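PDB 3THA: tryptophan synthase alpha chain from Campylobacter jejuni, which probably cleaves indoleglycerol phosphate to indole and glyceraldehyde 3-phosphate, the aldol half of the last step of tryptophan biosynthesis. Local coordinates for residues K12-V17 with R216-A221; T20-G23 with T29-A32; E31-R36 with K232-G237; S77-L82 with F101-E106; D131-E136 with I142-L147. All coordinates share one frame; numbering follows the deposited sequence.

Interaction 1 of 5, residues K12-V17 with R216-A221; sequences KENANV and RMRKVA
Where the TIM barrel closes, its first strand, 15-21, lies beside its last, 223-226, and here Asn14, just before the first strand, and Asn16 within it meet Arg218 in the turn that leads from helix 212-217 into the last strand. The link is polar and lies at the protein surface. Arg218 reaches across with its chain extended from CG to NE (chi2 -168°, chi3 171°), which carries the guanidinium past Asn14 to Asn16. Asn14 meets the root of that chain: its OD1 lies 3.8 Å from Arg218 CG, while its ND2 comes within 3.1 Å of Arg218 O at an angle too poor for a hydrogen bond. A water accepts a long, weak bond from Asn14 ND2 and sits 2.6 Å from Met217 O, linking the loop before the strand to the end of helix 212-217. The Asn16 amide is held at both ends, since its ND2 bonds to Pro41 O while its carbonyl faces the arginine; Arg218 NH2 has a second, weak partner in Phe250 O. Arg218 NH2 donates to Asn16 OD1 over 2.7 Å; the acceptor lies nearly in the guanidinium plane, yet the donor is tilted 33° from the carbonyl plane of the amide.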
# COMPACT_ATOMS: atom_id res chain seq x y z
N LYS B 12 -15.04 0.70 26.46
CA LYS B 12 -15.15 0.31 27.87
C LYS B 12 -13.98 -0.55 28.37
O LYS B 12 -13.20 -0.11 29.21
CB LYS B 12 -16.50 -0.34 28.16
CG LYS B 12 -17.71 0.45 27.62
CD LYS B 12 -19.03 -0.29 27.85
CE LYS B 12 -20.19 0.33 27.07
NZ LYS B 12 -21.51 -0.32 27.45
N GLU B 13 -13.87 -1.79 27.88
CA GLU B 13 -12.71 -2.62 28.24
C GLU B 13 -11.73 -2.54 27.09
O GLU B 13 -10.63 -1.99 27.22
CB GLU B 13 -13.11 -4.08 28.50
CG GLU B 13 -13.16 -4.52 29.98
CD GLU B 13 -11.79 -4.42 30.70
OE1 GLU B 13 -10.74 -4.80 30.11
OE2 GLU B 13 -11.78 -3.97 31.87
N ASN B 14 -12.15 -3.04 25.94
CA ASN B 14 -11.29 -3.12 24.78
C ASN B 14 -11.94 -2.42 23.60
O ASN B 14 -13.16 -2.37 23.52
CB ASN B 14 -11.06 -4.58 24.44
CG ASN B 14 -9.76 -4.79 23.81
OD1 ASN B 14 -9.65 -4.81 22.59
ND2 ASN B 14 -8.72 -4.95 24.63
N ALA B 15 -11.14 -1.85 22.71
CA ALA B 15 -11.73 -1.09 21.61
C ALA B 15 -11.92 -1.95 20.39
O ALA B 15 -11.00 -2.67 19.98
CB ALA B 15 -10.90 0.14 21.27
N ASN B 16 -13.11 -1.87 19.80
CA ASN B 16 -13.28 -2.43 18.49
C ASN B 16 -13.03 -1.36 17.44
O ASN B 16 -13.69 -0.33 17.43
CB ASN B 16 -14.65 -3.05 18.34
CG ASN B 16 -14.93 -4.06 19.41
OD1 ASN B 16 -14.05 -4.81 19.80
ND2 ASN B 16 -16.16 -4.07 19.91
N VAL B 17 -12.03 -1.60 16.59
CA VAL B 17 -11.62 -0.61 15.60
C VAL B 17 -11.77 -1.26 14.25
O VAL B 17 -11.42 -2.41 14.09
CB VAL B 17 -10.13 -0.18 15.77
CG1 VAL B 17 -9.79 0.95 14.78
CG2 VAL B 17 -9.88 0.27 17.19
N ARG B 216 -8.73 -13.11 21.07
CA ARG B 216 -7.39 -13.36 21.61
C ARG B 216 -6.53 -12.10 21.63
O ARG B 216 -5.89 -11.78 22.63
CB ARG B 216 -6.70 -14.54 20.90
CG ARG B 216 -6.08 -14.25 19.54
CD ARG B 216 -5.01 -15.30 19.21
NE ARG B 216 -5.57 -16.62 18.90
CZ ARG B 216 -5.54 -17.17 17.69
NH1 ARG B 216 -4.95 -16.54 16.67
NH2 ARG B 216 -6.09 -18.37 17.50
N MSE B 217 -6.55 -11.36 20.53
CA MSE B 217 -5.92 -10.05 20.48
C MSE B 217 -6.47 -9.13 21.56
O MSE B 217 -5.81 -8.17 21.96
CB MSE B 217 -6.13 -9.43 19.10
CG MSE B 217 -5.30 -10.05 18.00
SE MSE B 217 -3.37 -9.68 18.23
CE MSE B 217 -2.72 -10.86 16.79
N ARG B 218 -7.68 -9.45 22.04
CA ARG B 218 -8.34 -8.67 23.09
C ARG B 218 -7.63 -8.73 24.44
O ARG B 218 -7.81 -7.84 25.27
CB ARG B 218 -9.80 -9.08 23.28
CG ARG B 218 -10.77 -8.42 22.31
CD ARG B 218 -12.24 -8.63 22.71
NE ARG B 218 -13.09 -7.80 21.86
CZ ARG B 218 -14.09 -8.23 21.10
NH1 ARG B 218 -14.45 -9.52 21.10
NH2 ARG B 218 -14.73 -7.34 20.36
N LYS B 219 -6.82 -9.76 24.66
CA LYS B 219 -6.05 -9.82 25.91
C LYS B 219 -4.60 -9.41 25.72
O LYS B 219 -3.75 -9.67 26.57
CB LYS B 219 -6.16 -11.19 26.60
CG LYS B 219 -6.19 -12.42 25.70
CD LYS B 219 -7.33 -13.32 26.18
CE LYS B 219 -7.55 -14.52 25.27
NZ LYS B 219 -8.93 -15.10 25.45
N VAL B 220 -4.33 -8.76 24.60
CA VAL B 220 -2.97 -8.39 24.27
C VAL B 220 -2.79 -6.94 24.66
O VAL B 220 -1.83 -6.61 25.33
CB VAL B 220 -2.68 -8.64 22.77
CG1 VAL B 220 -1.45 -7.89 22.32
CG2 VAL B 220 -2.52 -10.13 22.51
N ALA B 221 -3.76 -6.10 24.31
CA ALA B 221 -3.65 -4.66 24.52
C ALA B 221 -4.95 -3.97 24.96
O ALA B 221 -5.64 -4.47 25.85
CB ALA B 221 -3.06 -3.99 23.28
O HOH W 1 -6.34 -5.65 22.18

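Interaction 2 of 5, residues T20-G23 with T29-A32; sequences TVLG and TSEA
A buried hydrogen bond from a backbone amide to a serine hydroxyl ties the loop after the first barrel strand, 15-21, to the helix that follows it, 27-35. Gly23 N donates to Ser30 OG over 2.9 Å, with an N-H...O angle of 157°. The hydroxyl is set up by the torsion of its own residue: Ser30 OG stands opposite the carbonyl carbon and beside the backbone N (chi1 -81°), on the flank of the helix that faces the loop. Leu22 frames the same oxygen. Its CA lies 3.4 Å from Ser30 OG, and its CD2 branch bends back over the serine, 3.8 Å from Ser30 CB, so the polar link is lined by hydrocarbon on the leucine side. The bond thereby gives a buried main-chain N-H of the loop an acceptor within the same beta-alpha unit. Gly23 has a positive phi of 94°, and this lets the chain turn away from the strand direction directly after the bonded amide. Leu22 also packs on Val78 of helix 75-83, while backbone bonds of Thr20 and Leu22 to Gly48 keep the strand end in the sheet. Leu22 is about 9 Å, side chain to side chain, from Glu46, one of two predicted proton acceptors. Such a link from strand through loop to helix belongs to the first beta-alpha-beta crossover of a TIM barrel.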
# COMPACT_ATOMS: atom_id res chain seq x y z
N THR B 20 -12.80 0.89 6.78
CA THR B 20 -13.56 0.71 5.54
C THR B 20 -13.06 1.71 4.51
O THR B 20 -12.47 2.75 4.84
CB THR B 20 -15.14 0.91 5.71
OG1 THR B 20 -15.83 0.53 4.51
CG2 THR B 20 -15.50 2.37 5.99
N VAL B 21 -13.33 1.40 3.25
CA VAL B 21 -13.04 2.30 2.16
C VAL B 21 -14.33 3.04 1.80
O VAL B 21 -15.31 2.44 1.38
CB VAL B 21 -12.52 1.52 0.92
CG1 VAL B 21 -11.89 2.51 -0.09
CG2 VAL B 21 -11.50 0.48 1.32
N LEU B 22 -14.33 4.35 1.97
CA LEU B 22 -15.46 5.18 1.63
C LEU B 22 -15.69 5.10 0.15
O LEU B 22 -14.75 5.17 -0.63
CB LEU B 22 -15.16 6.60 2.06
CG LEU B 22 -15.28 6.74 3.58
CD1 LEU B 22 -15.09 8.17 3.98
CD2 LEU B 22 -16.66 6.27 4.07
N GLY B 23 -16.94 4.90 -0.25
CA GLY B 23 -17.30 4.84 -1.68
C GLY B 23 -17.34 3.42 -2.26
O GLY B 23 -17.53 3.25 -3.45
N THR B 29 -23.82 3.49 0.11
CA THR B 29 -23.66 2.39 1.07
C THR B 29 -22.75 2.79 2.23
O THR B 29 -22.91 2.32 3.36
CB THR B 29 -23.07 1.15 0.42
OG1 THR B 29 -23.68 0.94 -0.86
CG2 THR B 29 -23.24 -0.12 1.35
N SER B 30 -21.78 3.65 1.91
CA SER B 30 -20.87 4.23 2.91
C SER B 30 -21.70 5.17 3.79
O SER B 30 -21.63 5.08 5.00
CB SER B 30 -19.65 4.91 2.24
OG SER B 30 -18.65 3.95 1.87
N GLU B 31 -22.53 6.01 3.17
CA GLU B 31 -23.48 6.85 3.91
C GLU B 31 -24.44 6.06 4.82
O GLU B 31 -24.59 6.35 5.98
CB GLU B 31 -24.29 7.74 2.95
CG GLU B 31 -25.29 8.69 3.68
CD GLU B 31 -25.63 9.96 2.91
OE1 GLU B 31 -24.83 10.35 2.03
OE2 GLU B 31 -26.69 10.57 3.16
N ALA B 32 -25.06 5.03 4.30
CA ALA B 32 -26.01 4.31 5.13
C ALA B 32 -25.27 3.59 6.24
O ALA B 32 -25.75 3.50 7.36
CB ALA B 32 -26.86 3.37 4.30

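Interaction 3 of 5, residues E31-R36 with K232-G237; sequences EAFLQR and KCFKQG
Phe33 and Phe234 form a T-shaped pair in which Phe234 supplies the edge and Phe33 the face. The two planes stand 84° apart and the ring centroids are separated by 4.9 Å. The corner of the Phe234 ring does the touching: CZ sits over the centre of the Phe33 ring, 3.5 Å from Phe33 CD2 and 3.6 Å from Phe33 CG. Because it is centred, this one atom touches all six ring carbons of Phe33, and the hydrogen it carries would point into the pi cloud. Phe234 CE1 leans the same way at slightly longer range, 3.9 Å from Phe33 CG, and also comes near Phe33 CB, so the edge is dipped toward the base of the phenylalanine. Each ring is aimed by its first torsion. In Phe33, CG is turned away from the backbone N (chi1 -179°), which directs the ring at Phe234, whereas in Phe234 CG lies opposite the carbonyl carbon (chi1 -76°) and this directs the ring at Phe33. The backbones stay well apart, with 9.7 Å between Phe33 CA and Phe234 CA, and the two aromatic side chains span the whole interval. Phe234 follows directly on helix 228-233, within a type I turn from Cys233 to Gln236, so the pair joins the first helix of the TIM barrel, 27-35, to that turn. Among the neighbours, Phe33 packs on Leu45 of strand 44-48 and Phe234 on Ile242 of helix 239-248; Arg36 is also joined to that last helix, by a salt bridge to Asp240.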
# COMPACT_ATOMS: atom_id res chain seq x y z
N GLU B 31 -22.53 6.01 3.17
CA GLU B 31 -23.48 6.85 3.91
C GLU B 31 -24.44 6.06 4.82
O GLU B 31 -24.59 6.35 5.98
CB GLU B 31 -24.29 7.74 2.95
CG GLU B 31 -25.29 8.69 3.68
CD GLU B 31 -25.63 9.96 2.91
OE1 GLU B 31 -24.83 10.35 2.03
OE2 GLU B 31 -26.69 10.57 3.16
N ALA B 32 -25.06 5.03 4.30
CA ALA B 32 -26.01 4.31 5.13
C ALA B 32 -25.27 3.59 6.24
O ALA B 32 -25.75 3.50 7.36
CB ALA B 32 -26.86 3.37 4.30
N PHE B 33 -24.07 3.09 5.93
CA PHE B 33 -23.18 2.52 6.95
C PHE B 33 -22.96 3.50 8.10
O PHE B 33 -23.20 3.17 9.26
CB PHE B 33 -21.81 2.09 6.35
CG PHE B 33 -20.86 1.47 7.38
CD1 PHE B 33 -21.26 0.40 8.17
CD2 PHE B 33 -19.58 1.94 7.53
CE1 PHE B 33 -20.41 -0.16 9.12
CE2 PHE B 33 -18.71 1.36 8.48
CZ PHE B 33 -19.15 0.33 9.28
N LEU B 34 -22.44 4.68 7.78
CA LEU B 34 -22.09 5.70 8.79
C LEU B 34 -23.27 6.05 9.67
O LEU B 34 -23.15 6.14 10.88
CB LEU B 34 -21.48 6.93 8.13
CG LEU B 34 -20.06 6.62 7.58
CD1 LEU B 34 -19.47 7.72 6.67
CD2 LEU B 34 -19.11 6.31 8.71
N GLN B 35 -24.44 6.20 9.06
CA GLN B 35 -25.60 6.52 9.83
C GLN B 35 -25.93 5.42 10.82
O GLN B 35 -26.64 5.68 11.79
CB GLN B 35 -26.79 6.79 8.90
CG GLN B 35 -26.57 7.97 7.95
CD GLN B 35 -26.72 9.34 8.61
OE1 GLN B 35 -26.29 9.58 9.75
NE2 GLN B 35 -27.33 10.27 7.88
N ARG B 36 -25.46 4.21 10.59
CA ARG B 36 -25.80 3.11 11.49
C ARG B 36 -24.66 2.79 12.47
O ARG B 36 -24.70 1.84 13.23
CB ARG B 36 -26.29 1.89 10.70
CG ARG B 36 -27.79 1.95 10.31
CD ARG B 36 -28.17 0.95 9.21
NE ARG B 36 -28.27 -0.40 9.75
CZ ARG B 36 -28.80 -1.45 9.12
NH1 ARG B 36 -29.30 -1.33 7.89
NH2 ARG B 36 -28.84 -2.62 9.73
N LYS B 232 -14.19 -6.79 3.25
CA LYS B 232 -14.71 -7.94 2.52
C LYS B 232 -16.21 -8.07 2.77
O LYS B 232 -16.94 -8.55 1.92
CB LYS B 232 -13.91 -9.26 2.80
CG LYS B 232 -14.45 -10.20 3.91
CD LYS B 232 -13.70 -11.57 3.95
CE LYS B 232 -12.29 -11.46 4.61
NZ LYS B 232 -11.63 -12.77 4.98
N CYS B 233 -16.66 -7.60 3.93
CA CYS B 233 -18.11 -7.55 4.25
C CYS B 233 -18.84 -6.65 3.28
O CYS B 233 -19.90 -6.95 2.84
CB CYS B 233 -18.35 -7.07 5.69
SG CYS B 233 -17.55 -8.16 6.89
N PHE B 234 -18.22 -5.55 2.91
CA PHE B 234 -18.89 -4.61 2.04
C PHE B 234 -19.11 -5.08 0.61
O PHE B 234 -19.67 -4.34 -0.20
CB PHE B 234 -18.15 -3.28 2.06
CG PHE B 234 -18.38 -2.47 3.29
CD1 PHE B 234 -19.03 -1.23 3.22
CD2 PHE B 234 -17.97 -2.93 4.53
CE1 PHE B 234 -19.22 -0.45 4.37
CE2 PHE B 234 -18.18 -2.16 5.68
CZ PHE B 234 -18.80 -0.92 5.60
N LYS B 235 -18.70 -6.29 0.28
CA LYS B 235 -18.83 -6.72 -1.10
C LYS B 235 -20.23 -7.25 -1.33
O LYS B 235 -20.57 -7.61 -2.44
CB LYS B 235 -17.77 -7.74 -1.46
CG LYS B 235 -17.62 -7.99 -2.96
CD LYS B 235 -16.18 -8.46 -3.31
CE LYS B 235 -16.17 -9.55 -4.41
NZ LYS B 235 -17.06 -10.73 -4.10
N GLN B 236 -21.04 -7.28 -0.27
CA GLN B 236 -22.46 -7.60 -0.37
C GLN B 236 -23.35 -6.45 -0.81
O GLN B 236 -23.13 -5.30 -0.47
CB GLN B 236 -23.00 -8.23 0.91
CG GLN B 236 -22.87 -9.76 0.90
CD GLN B 236 -21.69 -10.24 1.78
OE1 GLN B 236 -21.44 -11.45 1.93
NE2 GLN B 236 -21.00 -9.30 2.38
N GLY B 237 -24.37 -6.79 -1.57
CA GLY B 237 -25.30 -5.78 -2.02
C GLY B 237 -26.40 -5.60 -1.00
O GLY B 237 -27.60 -5.64 -1.37

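Interaction 4 of 5, residues S77-L82 with F101-E106; sequences SVFELL and FSYGLE
Segment 77-82 is continuous helix, whereas 101-106 is broken at Gly104, where the chain leaves helix 97-103 with a positive phi of 105° and at once begins helix 105-114, for which the glycine is the N-cap. The backbones do not approach closely: Phe79 CA and Tyr103 CA, the nearest such pair, are 11.7 Å apart. Phe79, on helix 75-83, and Tyr103, in the last turn before the break, bridge this distance with their rings. The outer corner of the Phe79 ring meets the phenol end of the tyrosine. Phe79 CE2 lies 3.4 Å from Tyr103 CZ, over a face of the tyrosine ring, and the phenylalanine offers its edge, with Tyr103 CZ near its plane. Phe79 CD2 is likewise 3.4 Å from Tyr103 OH, so the hydroxyl end rests beside two carbons of the phenylalanine rim. The ring planes are inclined at 55° with centroids 5.3 Å apart, an oblique pairing between stacked and perpendicular. Tyr103 reaches over because CG is swung away from its backbone N (chi1 -152°), directing the phenol toward helix 75-83. Phe79 is buried and packs further on Phe93 of strand 90-94 and on Leu115, while Tyr103 remains partly exposed. Through Phe79 the pair rests on strand 90-94 and brings together the helix before this strand and the helix after it, neighbours in the ring of helices that surrounds the sheet of a TIM barrel.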
# COMPACT_ATOMS: atom_id res chain seq x y z
N SER B 77 -16.18 14.82 -2.05
CA SER B 77 -17.49 14.22 -1.84
C SER B 77 -17.56 13.49 -0.48
O SER B 77 -18.63 13.46 0.15
CB SER B 77 -17.89 13.35 -3.02
OG SER B 77 -17.17 12.14 -3.05
N VAL B 78 -16.42 12.97 -0.01
CA VAL B 78 -16.25 12.50 1.39
C VAL B 78 -16.50 13.60 2.43
O VAL B 78 -17.33 13.45 3.34
CB VAL B 78 -14.87 11.86 1.63
CG1 VAL B 78 -14.60 11.61 3.12
CG2 VAL B 78 -14.76 10.55 0.82
N PHE B 79 -15.79 14.72 2.30
CA PHE B 79 -16.05 15.86 3.17
C PHE B 79 -17.55 16.22 3.13
O PHE B 79 -18.17 16.46 4.19
CB PHE B 79 -15.18 17.04 2.77
CG PHE B 79 -13.76 16.96 3.26
CD1 PHE B 79 -13.46 16.41 4.53
CD2 PHE B 79 -12.71 17.46 2.48
CE1 PHE B 79 -12.13 16.36 5.01
CE2 PHE B 79 -11.39 17.42 2.95
CZ PHE B 79 -11.11 16.86 4.22
N GLU B 80 -18.13 16.23 1.92
CA GLU B 80 -19.58 16.50 1.77
C GLU B 80 -20.45 15.47 2.52
O GLU B 80 -21.44 15.82 3.11
CB GLU B 80 -19.99 16.55 0.30
CG GLU B 80 -19.86 17.91 -0.35
CD GLU B 80 -20.32 17.89 -1.81
OE1 GLU B 80 -19.42 17.88 -2.70
OE2 GLU B 80 -21.56 17.85 -2.06
N LEU B 81 -20.02 14.22 2.49
CA LEU B 81 -20.67 13.13 3.19
C LEU B 81 -20.57 13.18 4.71
O LEU B 81 -21.56 12.95 5.41
CB LEU B 81 -20.05 11.82 2.72
CG LEU B 81 -20.37 10.57 3.50
CD1 LEU B 81 -21.85 10.25 3.37
CD2 LEU B 81 -19.52 9.48 2.92
N LEU B 82 -19.37 13.45 5.21
CA LEU B 82 -19.15 13.62 6.64
C LEU B 82 -20.02 14.68 7.29
O LEU B 82 -20.33 14.57 8.46
CB LEU B 82 -17.69 13.91 6.93
CG LEU B 82 -16.87 12.65 6.74
CD1 LEU B 82 -15.40 13.00 6.79
CD2 LEU B 82 -17.26 11.61 7.82
N PHE B 101 -1.28 16.33 0.76
CA PHE B 101 -0.51 17.23 -0.09
C PHE B 101 -1.27 18.00 -1.18
O PHE B 101 -1.07 19.20 -1.35
CB PHE B 101 0.62 16.46 -0.74
CG PHE B 101 1.64 17.32 -1.40
CD1 PHE B 101 1.46 17.72 -2.74
CD2 PHE B 101 2.76 17.75 -0.69
CE1 PHE B 101 2.40 18.54 -3.36
CE2 PHE B 101 3.72 18.55 -1.30
CZ PHE B 101 3.54 18.96 -2.64
N SER B 102 -2.09 17.28 -1.93
CA SER B 102 -2.92 17.82 -3.02
C SER B 102 -3.99 18.82 -2.55
O SER B 102 -4.24 19.84 -3.20
CB SER B 102 -3.64 16.66 -3.73
OG SER B 102 -4.91 17.07 -4.24
N TYR B 103 -4.63 18.48 -1.45
CA TYR B 103 -5.60 19.35 -0.83
C TYR B 103 -4.99 20.61 -0.23
O TYR B 103 -5.63 21.66 -0.29
CB TYR B 103 -6.32 18.58 0.24
CG TYR B 103 -7.72 19.06 0.48
CD1 TYR B 103 -8.73 18.84 -0.45
CD2 TYR B 103 -8.02 19.73 1.64
CE1 TYR B 103 -10.03 19.31 -0.21
CE2 TYR B 103 -9.25 20.18 1.89
CZ TYR B 103 -10.26 19.97 0.99
OH TYR B 103 -11.47 20.46 1.36
N GLY B 104 -3.76 20.51 0.29
CA GLY B 104 -3.08 21.56 1.08
C GLY B 104 -3.11 21.14 2.53
O GLY B 104 -4.16 20.80 3.04
N LEU B 105 -1.97 21.12 3.20
CA LEU B 105 -1.86 20.51 4.52
C LEU B 105 -2.77 21.11 5.61
O LEU B 105 -3.53 20.39 6.32
CB LEU B 105 -0.43 20.58 4.99
CG LEU B 105 0.47 19.36 5.02
CD1 LEU B 105 0.60 18.63 3.66
CD2 LEU B 105 1.83 19.89 5.49
N GLU B 106 -2.68 22.43 5.73
CA GLU B 106 -3.54 23.20 6.60
C GLU B 106 -5.02 23.04 6.24
O GLU B 106 -5.83 22.66 7.10
CB GLU B 106 -3.10 24.68 6.55
CG GLU B 106 -4.01 25.63 7.23
CD GLU B 106 -3.25 26.83 7.75
OE1 GLU B 106 -3.07 27.82 6.99
OE2 GLU B 106 -2.85 26.77 8.94

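Interaction 5 of 5, residues D131-E136 with I142-L147; sequences DDLIKE and IALITL
Leu133 and Leu144 both hold CG away from the backbone N (chi1 -179° and -175°), which sends their branched ends toward each other across the gap between helix 131-140 and strand 143-148. In Ile134 the CG1 arm lies instead beside the backbone N (chi1 -75°), bringing it alongside the same leucine. Leu144 is therefore the shared partner, and its two methyls divide the work. CD1 meets Leu133 CD2 at 3.7 Å, while Leu144 CD2 touches Ile134 CG1 at 3.6 Å and is still 4.0 Å from Leu133 CD2. The leucine thus enters between two consecutive helical residues, crossing each side chain at about a right angle, and the contact is wholly apolar. Helix and strand belong to the beta-alpha-beta crossover running from strand 117-121 through helix 131-140 to strand 143-148 of the TIM barrel, with Leu144 on the outer face of the sheet. Ala143 and Ile145, the residues flanking Leu144, are joined to Leu120 of strand 117-121 by backbone hydrogen bonds. Leu133 is buried, Ile134 only partly so; Leu133 also packs on Leu120 and on Val109 of helix 105-114. The nearest CA atoms are those of Ile134 and Leu144, 6.5 Å apart.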
# COMPACT_ATOMS: atom_id res chain seq x y z
N ASP B 131 7.11 16.31 9.71
CA ASP B 131 7.25 17.54 10.50
C ASP B 131 6.15 18.54 10.22
O ASP B 131 5.55 19.06 11.14
CB ASP B 131 8.67 18.18 10.36
CG ASP B 131 9.79 17.21 10.84
OD1 ASP B 131 9.46 16.07 11.28
OD2 ASP B 131 11.00 17.56 10.74
N ASP B 132 5.87 18.78 8.94
CA ASP B 132 4.91 19.80 8.54
C ASP B 132 3.48 19.39 8.82
O ASP B 132 2.67 20.25 9.17
CB ASP B 132 5.06 20.13 7.07
CG ASP B 132 6.29 20.95 6.81
OD1 ASP B 132 6.44 22.01 7.46
OD2 ASP B 132 7.11 20.53 5.96
N LEU B 133 3.16 18.10 8.68
CA LEU B 133 1.83 17.61 9.00
C LEU B 133 1.61 17.68 10.50
O LEU B 133 0.52 18.06 10.97
CB LEU B 133 1.63 16.17 8.51
CG LEU B 133 0.25 15.51 8.77
CD1 LEU B 133 -0.88 16.33 8.18
CD2 LEU B 133 0.23 14.11 8.18
N ILE B 134 2.65 17.29 11.26
CA ILE B 134 2.58 17.31 12.71
C ILE B 134 2.26 18.72 13.19
O ILE B 134 1.48 18.91 14.13
CB ILE B 134 3.91 16.84 13.32
CG1 ILE B 134 4.05 15.33 13.18
CG2 ILE B 134 4.06 17.32 14.78
CD1 ILE B 134 5.44 14.77 13.66
N LYS B 135 2.86 19.69 12.52
CA LYS B 135 2.70 21.06 12.92
C LYS B 135 1.24 21.43 12.81
O LYS B 135 0.64 21.94 13.76
CB LYS B 135 3.59 21.98 12.10
CG LYS B 135 4.50 22.85 12.95
CD LYS B 135 5.63 22.06 13.63
CE LYS B 135 6.46 22.97 14.59
NZ LYS B 135 7.39 22.16 15.45
N GLU B 136 0.63 21.13 11.67
CA GLU B 136 -0.79 21.38 11.52
C GLU B 136 -1.63 20.55 12.47
O GLU B 136 -2.60 21.04 12.98
CB GLU B 136 -1.25 21.21 10.09
CG GLU B 136 -0.49 22.07 9.14
CD GLU B 136 -0.59 23.52 9.48
OE1 GLU B 136 -1.70 23.97 9.84
OE2 GLU B 136 0.43 24.23 9.39
N ILE B 142 -5.51 17.57 16.47
CA ILE B 142 -5.75 16.33 15.77
C ILE B 142 -4.49 15.55 16.03
O ILE B 142 -3.38 16.08 15.98
CB ILE B 142 -5.92 16.57 14.27
CG1 ILE B 142 -7.33 17.02 13.96
CG2 ILE B 142 -5.69 15.33 13.51
CD1 ILE B 142 -8.27 15.88 13.62
N ALA B 143 -4.66 14.29 16.37
CA ALA B 143 -3.53 13.45 16.57
C ALA B 143 -3.10 12.84 15.23
O ALA B 143 -3.93 12.36 14.44
CB ALA B 143 -3.91 12.35 17.56
N LEU B 144 -1.78 12.85 15.01
CA LEU B 144 -1.11 12.07 13.96
C LEU B 144 -0.58 10.78 14.57
O LEU B 144 0.35 10.80 15.39
CB LEU B 144 0.07 12.86 13.36
CG LEU B 144 0.70 12.13 12.19
CD1 LEU B 144 -0.38 11.89 11.07
CD2 LEU B 144 1.86 12.87 11.61
N ILE B 145 -1.16 9.66 14.18
CA ILE B 145 -1.07 8.43 14.93
C ILE B 145 0.25 7.77 14.62
O ILE B 145 0.67 7.73 13.46
CB ILE B 145 -2.28 7.50 14.58
CG1 ILE B 145 -3.62 8.18 14.88
CG2 ILE B 145 -2.19 6.09 15.21
CD1 ILE B 145 -3.93 8.35 16.38
N THR B 146 0.87 7.24 15.67
CA THR B 146 2.21 6.70 15.65
C THR B 146 2.17 5.18 15.52
O THR B 146 1.47 4.50 16.30
CB THR B 146 2.93 6.98 17.02
OG1 THR B 146 2.90 8.37 17.33
CG2 THR B 146 4.37 6.54 16.98
N LEU B 147 2.99 4.66 14.60
CA LEU B 147 3.03 3.26 14.30
C LEU B 147 4.25 2.64 14.86
O LEU B 147 5.32 3.21 14.74
CB LEU B 147 3.07 3.05 12.79
CG LEU B 147 1.72 2.95 12.12
CD1 LEU B 147 0.78 4.15 12.48
CD2 LEU B 147 1.96 2.88 10.65

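From the N terminus, interaction 1 closes the longest loop, joining the start of the first strand to the turn before the last strand. Interaction 2 follows on the same strand, a short closure nested within that loop. It shares Glu31 and Ala32 with interaction 3, which runs from the first helix to the turn after helix 228-233 and crosses interaction 1 along the chain. Interactions 4 and 5 follow each other in series, both nested inside the loops of interactions 1 and 3. Interactions 2 and 3 have centres about 6 Å apart; Leu81 of interaction 4 packs on Glu31, which interactions 2 and 3 share, and Leu105 packs on Asp132 between interactions 4 and 5.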